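Side-chain contacts in thiosulfate sulfurtransferase (Pseudomonas aeruginosa, PDB 1YT8), which probably transfers sulfane sulfur from thiosulfate to cyanide, using a chain of four rhodanese-like domains: residues D151-R154 with T160-I163; E54-A57 with R61-T64; A448-Q451 with P457-L460. One frame throughout, in Å; residues are numbered along the deposited sequence.

Interaction 1. Residues D151-R154 with T160-I163; sequences DARR and TMSI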
# COMPACT_ATOMS: atom_id res chain seq x y z
N ASP A 151 -11.25 -15.41 3.79
CA ASP A 151 -10.00 -14.68 3.98
C ASP A 151 -10.06 -13.36 3.21
O ASP A 151 -10.11 -13.36 1.97
CB ASP A 151 -8.85 -15.54 3.48
CG ASP A 151 -7.51 -15.08 3.99
OD1 ASP A 151 -7.21 -13.88 3.87
OD2 ASP A 151 -6.75 -15.93 4.51
N ALA A 152 -10.05 -12.25 3.94
CA ALA A 152 -10.16 -10.91 3.34
C ALA A 152 -8.91 -10.25 2.78
O ALA A 152 -8.96 -9.10 2.34
CB ALA A 152 -10.82 -9.96 4.35
N ARG A 153 -7.79 -10.97 2.79
CA ARG A 153 -6.53 -10.42 2.28
C ARG A 153 -6.40 -10.59 0.77
O ARG A 153 -7.32 -11.06 0.10
CB ARG A 153 -5.35 -11.13 2.95
CG ARG A 153 -5.35 -11.05 4.48
CD ARG A 153 -4.26 -11.95 5.04
NE ARG A 153 -4.56 -13.36 4.85
CZ ARG A 153 -3.65 -14.33 4.88
NH1 ARG A 153 -2.37 -14.03 5.09
NH2 ARG A 153 -4.01 -15.59 4.70
N ARG A 154 -5.26 -10.18 0.22
CA ARG A 154 -5.01 -10.34 -1.21
C ARG A 154 -4.88 -11.84 -1.46
O ARG A 154 -4.49 -12.58 -0.56
CB ARG A 154 -3.71 -9.67 -1.64
CG ARG A 154 -3.68 -8.15 -1.52
CD ARG A 154 -2.45 -7.61 -2.26
NE ARG A 154 -1.23 -8.28 -1.83
CZ ARG A 154 -0.47 -7.89 -0.80
NH1 ARG A 154 -0.81 -6.82 -0.09
NH2 ARG A 154 0.61 -8.58 -0.48
N THR A 160 -0.08 -17.80 0.62
CA THR A 160 1.12 -18.00 1.44
C THR A 160 0.79 -18.89 2.64
O THR A 160 1.52 -19.83 2.95
CB THR A 160 1.70 -16.65 1.89
OG1 THR A 160 2.08 -15.90 0.73
CG2 THR A 160 2.93 -16.86 2.76
N MSE A 161 -0.31 -18.58 3.32
CA MSE A 161 -0.76 -19.39 4.45
C MSE A 161 -2.23 -19.06 4.67
O MSE A 161 -2.65 -17.93 4.47
CB MSE A 161 0.06 -19.11 5.72
CG MSE A 161 -0.27 -17.81 6.43
SE MSE A 161 0.46 -16.27 5.53
CE MSE A 161 0.73 -15.13 7.10
N SER A 162 -3.00 -20.06 5.06
CA SER A 162 -4.43 -19.86 5.27
C SER A 162 -5.03 -20.77 6.33
O SER A 162 -4.44 -21.78 6.71
CB SER A 162 -5.17 -20.06 3.95
OG SER A 162 -4.82 -21.30 3.35
N ILE A 163 -6.21 -20.39 6.80
CA ILE A 163 -6.93 -21.16 7.82
C ILE A 163 -7.56 -22.35 7.08
O ILE A 163 -8.07 -22.19 5.98
CB ILE A 163 -8.04 -20.29 8.47
CG1 ILE A 163 -7.45 -18.99 9.01
CG2 ILE A 163 -8.75 -21.08 9.58
CD1 ILE A 163 -6.34 -19.17 10.05
O HOH W 1 -7.73 -18.29 5.34

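Interaction 2. Residues E54-A57 with R61-T64; sequences EIHA and RRDT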
# COMPACT_ATOMS: atom_id res chain seq x y z
N GLU A 54 6.77 7.74 -7.92
CA GLU A 54 5.42 7.75 -7.36
C GLU A 54 4.81 9.10 -7.04
O GLU A 54 3.59 9.20 -6.87
CB GLU A 54 5.40 6.90 -6.08
CG GLU A 54 5.78 5.45 -6.28
CD GLU A 54 5.73 4.65 -4.98
OE1 GLU A 54 5.31 5.20 -3.94
OE2 GLU A 54 6.11 3.46 -5.00
N ILE A 55 5.63 10.15 -6.95
CA ILE A 55 5.12 11.46 -6.59
C ILE A 55 3.96 12.00 -7.43
O ILE A 55 3.00 12.53 -6.87
CB ILE A 55 6.27 12.51 -6.55
CG1 ILE A 55 5.80 13.78 -5.85
CG2 ILE A 55 6.77 12.81 -7.97
CD1 ILE A 55 5.53 13.60 -4.36
N HIS A 56 4.02 11.85 -8.75
CA HIS A 56 2.94 12.37 -9.58
C HIS A 56 1.62 11.64 -9.40
O HIS A 56 0.56 12.19 -9.72
CB HIS A 56 3.35 12.35 -11.06
CG HIS A 56 4.40 13.36 -11.40
ND1 HIS A 56 4.55 14.53 -10.69
CD2 HIS A 56 5.33 13.39 -12.38
CE1 HIS A 56 5.53 15.24 -11.22
NE2 HIS A 56 6.02 14.57 -12.25
N ALA A 57 1.66 10.42 -8.88
CA ALA A 57 0.44 9.66 -8.65
C ALA A 57 -0.09 9.90 -7.23
O ALA A 57 -1.29 10.04 -7.03
CB ALA A 57 0.70 8.17 -8.87
N ARG A 61 -1.48 17.18 -7.48
CA ARG A 61 -1.60 18.64 -7.50
C ARG A 61 -0.23 19.27 -7.23
O ARG A 61 0.30 19.17 -6.13
CB ARG A 61 -2.58 19.12 -6.43
CG ARG A 61 -3.85 19.75 -6.96
CD ARG A 61 -4.21 20.98 -6.15
NE ARG A 61 -4.20 20.71 -4.71
CZ ARG A 61 -4.18 21.66 -3.78
NH1 ARG A 61 -4.18 22.94 -4.13
NH2 ARG A 61 -4.16 21.33 -2.49
N ARG A 62 0.32 19.93 -8.25
CA ARG A 62 1.64 20.53 -8.12
C ARG A 62 1.76 21.60 -7.05
O ARG A 62 2.87 21.86 -6.57
CB ARG A 62 2.08 21.10 -9.48
CG ARG A 62 2.17 20.05 -10.59
CD ARG A 62 3.17 18.94 -10.28
NE ARG A 62 3.45 18.09 -11.44
CZ ARG A 62 2.68 17.10 -11.87
NH1 ARG A 62 1.56 16.79 -11.23
NH2 ARG A 62 3.03 16.40 -12.94
N ASP A 63 0.65 22.22 -6.66
CA ASP A 63 0.72 23.25 -5.62
C ASP A 63 0.20 22.77 -4.26
O ASP A 63 -0.20 23.57 -3.42
CB ASP A 63 -0.02 24.53 -6.08
CG ASP A 63 -1.53 24.36 -6.12
OD1 ASP A 63 -2.00 23.24 -6.41
OD2 ASP A 63 -2.23 25.36 -5.87
N THR A 64 0.21 21.46 -4.06
CA THR A 64 -0.23 20.88 -2.78
C THR A 64 0.83 21.22 -1.74
O THR A 64 2.03 21.17 -2.03
CB THR A 64 -0.29 19.33 -2.84
OG1 THR A 64 -1.24 18.91 -3.82
CG2 THR A 64 -0.68 18.76 -1.47
O HOH W 2 0.14 13.79 -11.80

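Interaction 3. Residues A448-Q451 with P457-L460; sequences AEVQ and PVFL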
# COMPACT_ATOMS: atom_id res chain seq x y z
N ALA A 448 22.75 10.39 -13.01
CA ALA A 448 23.35 11.69 -12.71
C ALA A 448 24.08 11.73 -11.38
O ALA A 448 25.17 12.30 -11.28
CB ALA A 448 22.28 12.78 -12.76
N GLU A 449 23.50 11.13 -10.34
CA GLU A 449 24.13 11.13 -9.03
C GLU A 449 25.40 10.27 -9.02
O GLU A 449 26.41 10.66 -8.43
CB GLU A 449 23.17 10.63 -7.95
CG GLU A 449 23.72 10.90 -6.56
CD GLU A 449 22.80 10.49 -5.43
OE1 GLU A 449 21.58 10.33 -5.66
OE2 GLU A 449 23.31 10.34 -4.30
N VAL A 450 25.35 9.11 -9.65
CA VAL A 450 26.52 8.26 -9.67
C VAL A 450 27.66 8.97 -10.41
O VAL A 450 28.82 8.92 -9.99
CB VAL A 450 26.23 6.90 -10.34
CG1 VAL A 450 27.50 6.07 -10.40
CG2 VAL A 450 25.15 6.15 -9.55
N GLN A 451 27.33 9.66 -11.50
CA GLN A 451 28.34 10.39 -12.25
C GLN A 451 28.95 11.48 -11.39
O GLN A 451 30.16 11.68 -11.37
CB GLN A 451 27.74 11.03 -13.50
CG GLN A 451 27.23 10.06 -14.54
CD GLN A 451 26.55 10.77 -15.68
OE1 GLN A 451 25.64 11.58 -15.47
NE2 GLN A 451 26.98 10.49 -16.91
N PRO A 457 32.86 7.15 -15.83
CA PRO A 457 31.89 6.87 -16.90
C PRO A 457 30.75 6.04 -16.31
O PRO A 457 31.00 5.04 -15.62
CB PRO A 457 32.70 6.08 -17.92
CG PRO A 457 34.10 6.57 -17.71
CD PRO A 457 34.19 6.63 -16.20
N VAL A 458 29.51 6.44 -16.56
CA VAL A 458 28.36 5.70 -16.04
C VAL A 458 27.41 5.34 -17.17
O VAL A 458 27.09 6.18 -18.02
CB VAL A 458 27.59 6.53 -14.97
CG1 VAL A 458 26.42 5.72 -14.43
CG2 VAL A 458 28.53 6.92 -13.84
N PHE A 459 26.96 4.09 -17.18
CA PHE A 459 26.05 3.58 -18.20
C PHE A 459 24.82 2.93 -17.59
O PHE A 459 24.83 2.49 -16.44
CB PHE A 459 26.77 2.55 -19.07
CG PHE A 459 27.85 3.14 -19.92
CD1 PHE A 459 27.61 3.44 -21.26
CD2 PHE A 459 29.10 3.41 -19.38
CE1 PHE A 459 28.61 4.02 -22.05
CE2 PHE A 459 30.10 3.98 -20.16
CZ PHE A 459 29.86 4.28 -21.49
N LEU A 460 23.76 2.85 -18.39
CA LEU A 460 22.50 2.24 -17.98
C LEU A 460 22.31 0.96 -18.78
O LEU A 460 22.40 0.97 -20.01
CB LEU A 460 21.33 3.18 -18.25
CG LEU A 460 19.94 2.66 -17.88
CD1 LEU A 460 19.84 2.51 -16.37
CD2 LEU A 460 18.86 3.63 -18.39
O HOH W 3 29.27 9.10 -17.81

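Interaction 1. Residues D151-R154 with T160-I163
Arg-153 reaches across to Met-161, a selenomethionine in this crystal, and uses two parts of its guanidinium to do so. NH2 of Arg-153 donates to the backbone O of Met-161 at 2.7 Å, with an N-H...O angle of 157°; the acceptor sits in the guanidinium plane and is met almost end-on to its C=O. NH1 of Arg-153 lies 3.6 Å from SE of Met-161, whose side chain runs at about a right angle to that of the arginine. Met-161 gets there by folding back: CG stands between its backbone N and carbonyl carbon (chi1 76°), and a further bend at chi2 brings the selenium beside the guanidinium.

What aims the arginine is Asp-151, two residues earlier. The carboxylate takes the guanidinium side-on in a salt bridge, NE of Arg-153 to OD1 of Asp-151 at 2.9 Å and NH2 to OD2 at 2.8 Å, both on the syn side, the second somewhat out of the carboxylate plane. OD1 also accepts from the backbone N of Arg-153, closing an Asx turn. With NH2 held by both a carboxylate and a carbonyl, the group's rotation is fixed. A water that donates to OD2 of Asp-151 accepts from N of Ile-163, a second bridge between the segments, and Asn-192 also bonds OD2.

All this is buried in a rhodanese-like domain; a bound sulfite ion, probably from the crystallisation liquor, lies about 4 Å from the Arg-153 side chain, which also touches Cys-193 of the sulfite pocket. Strand 147-151 leads into the contact, helix 155-160 spans it, and Thr-222 of helix 221-227 packs against Arg-153, Met-161 and Ile-163.

Interaction 2. Residues E54-A57 with R61-T64
A stack of arginine on histidine joins the end of helix 51-58 to the type I beta turn, Arg-61 to Thr-64, that leads toward strand 66-69 in the first rhodanese-like domain. The guanidinium of Arg-62 lies flat on the imidazole of His-56, with centres 3.8 Å apart and planes only 14° from parallel. NH2 of Arg-62 overhangs the ring near its rim, 3.2 Å from CE1 of His-56, while CZ of Arg-62 stands 3.4 Å from ND1. A bend at chi2 (-61°) swings the Arg-62 chain round so that its end, rather than its stem, meets the helix. CG2 of Ile-55 touches the opposite face of the imidazole toward its rim.

Although NH2 comes near ND1, the angle is poor for a hydrogen bond; ND1 is instead bonded to the hydroxyl of Tyr-88. That bond would fix the rotation of the ring and so present its face to the arginine. Arg-62 is exposed and His-56 buried, so the exposed arginine lays its end on one face of a buried ring.

The turn carrying Arg-62 is tied together at its ends: O of Arg-61 accepts from both N and OG1 of Thr-64, the hydroxyl bond measuring 2.8 Å. A water adds a looser link, donating to O of His-56 at 2.7 Å and accepting weakly from NH1 of Arg-62 at 3.4 Å.

Interaction 3. Residues A448-Q451 with P457-L460
Val-458 meets Val-450 and Gln-451 where strand 458-461 begins, just after the chain has come off helix 441-454. Pro-457, the residue before it, turns its side chain from the helix, and the contact starts at the next backbone N. There the backbone N of Val-458 donates to a water oxygen at 2.9 Å, and the same water accepts from NE2 of Gln-451 at 2.8 Å, joining strand and helix through one shared acceptor.

The side chain of Val-458 points at the helix and carries the apolar part. Its CG2 methyl does most of the touching, set between two helix residues: CG1 of Val-450 is 3.7 Å away and CG of Gln-451 is 3.5 Å away. The glutamine also lies alongside the branch point, its CG 3.6 Å from CB of Val-458. With CG1 anti to its own backbone N (chi1 178°), Val-450 directs that methyl at the strand. Gln-451 is extended beyond CG, which lets its methylenes pass the valine while the amide continues to the water.

Phe-459 then faces away, where its ring meets Trp-387 edge-to-face, and Leu-460 returns to the helix side farther along, touching Ala-443 and Arg-444. This alternation packs one face of the strand under the helix of a beta-alpha-beta crossover from strand 432-436; Leu-435 of that strand touches both valines.

The chemistry is therefore divided: methyls of two buried valines pack together on one side, while the partly exposed glutamine uses its aliphatic stem as apolar cover and its amide to hold a solvent molecule at the start of the strand.

In the fold
From the N terminus, interaction 2 comes first, closing the short connection from helix 51-58 to the turn before strand 66-69. Interaction 1 follows, bringing together the loops on either end of helix 155-160, between strands 147-151 and 167-168. Interaction 3 comes last, closing the step from helix 441-454 to strand 458-461. The three loops follow in series, neither nesting nor crossing, and each is local to a different rhodanese-like domain with its own five-stranded parallel sheet. None touches another: the centres of interactions 1 and 3 are about 43 Å apart, and those of interactions 2 and 3 about 27 Å apart. Of the three, interaction 1 adjoins the sulfite pocket.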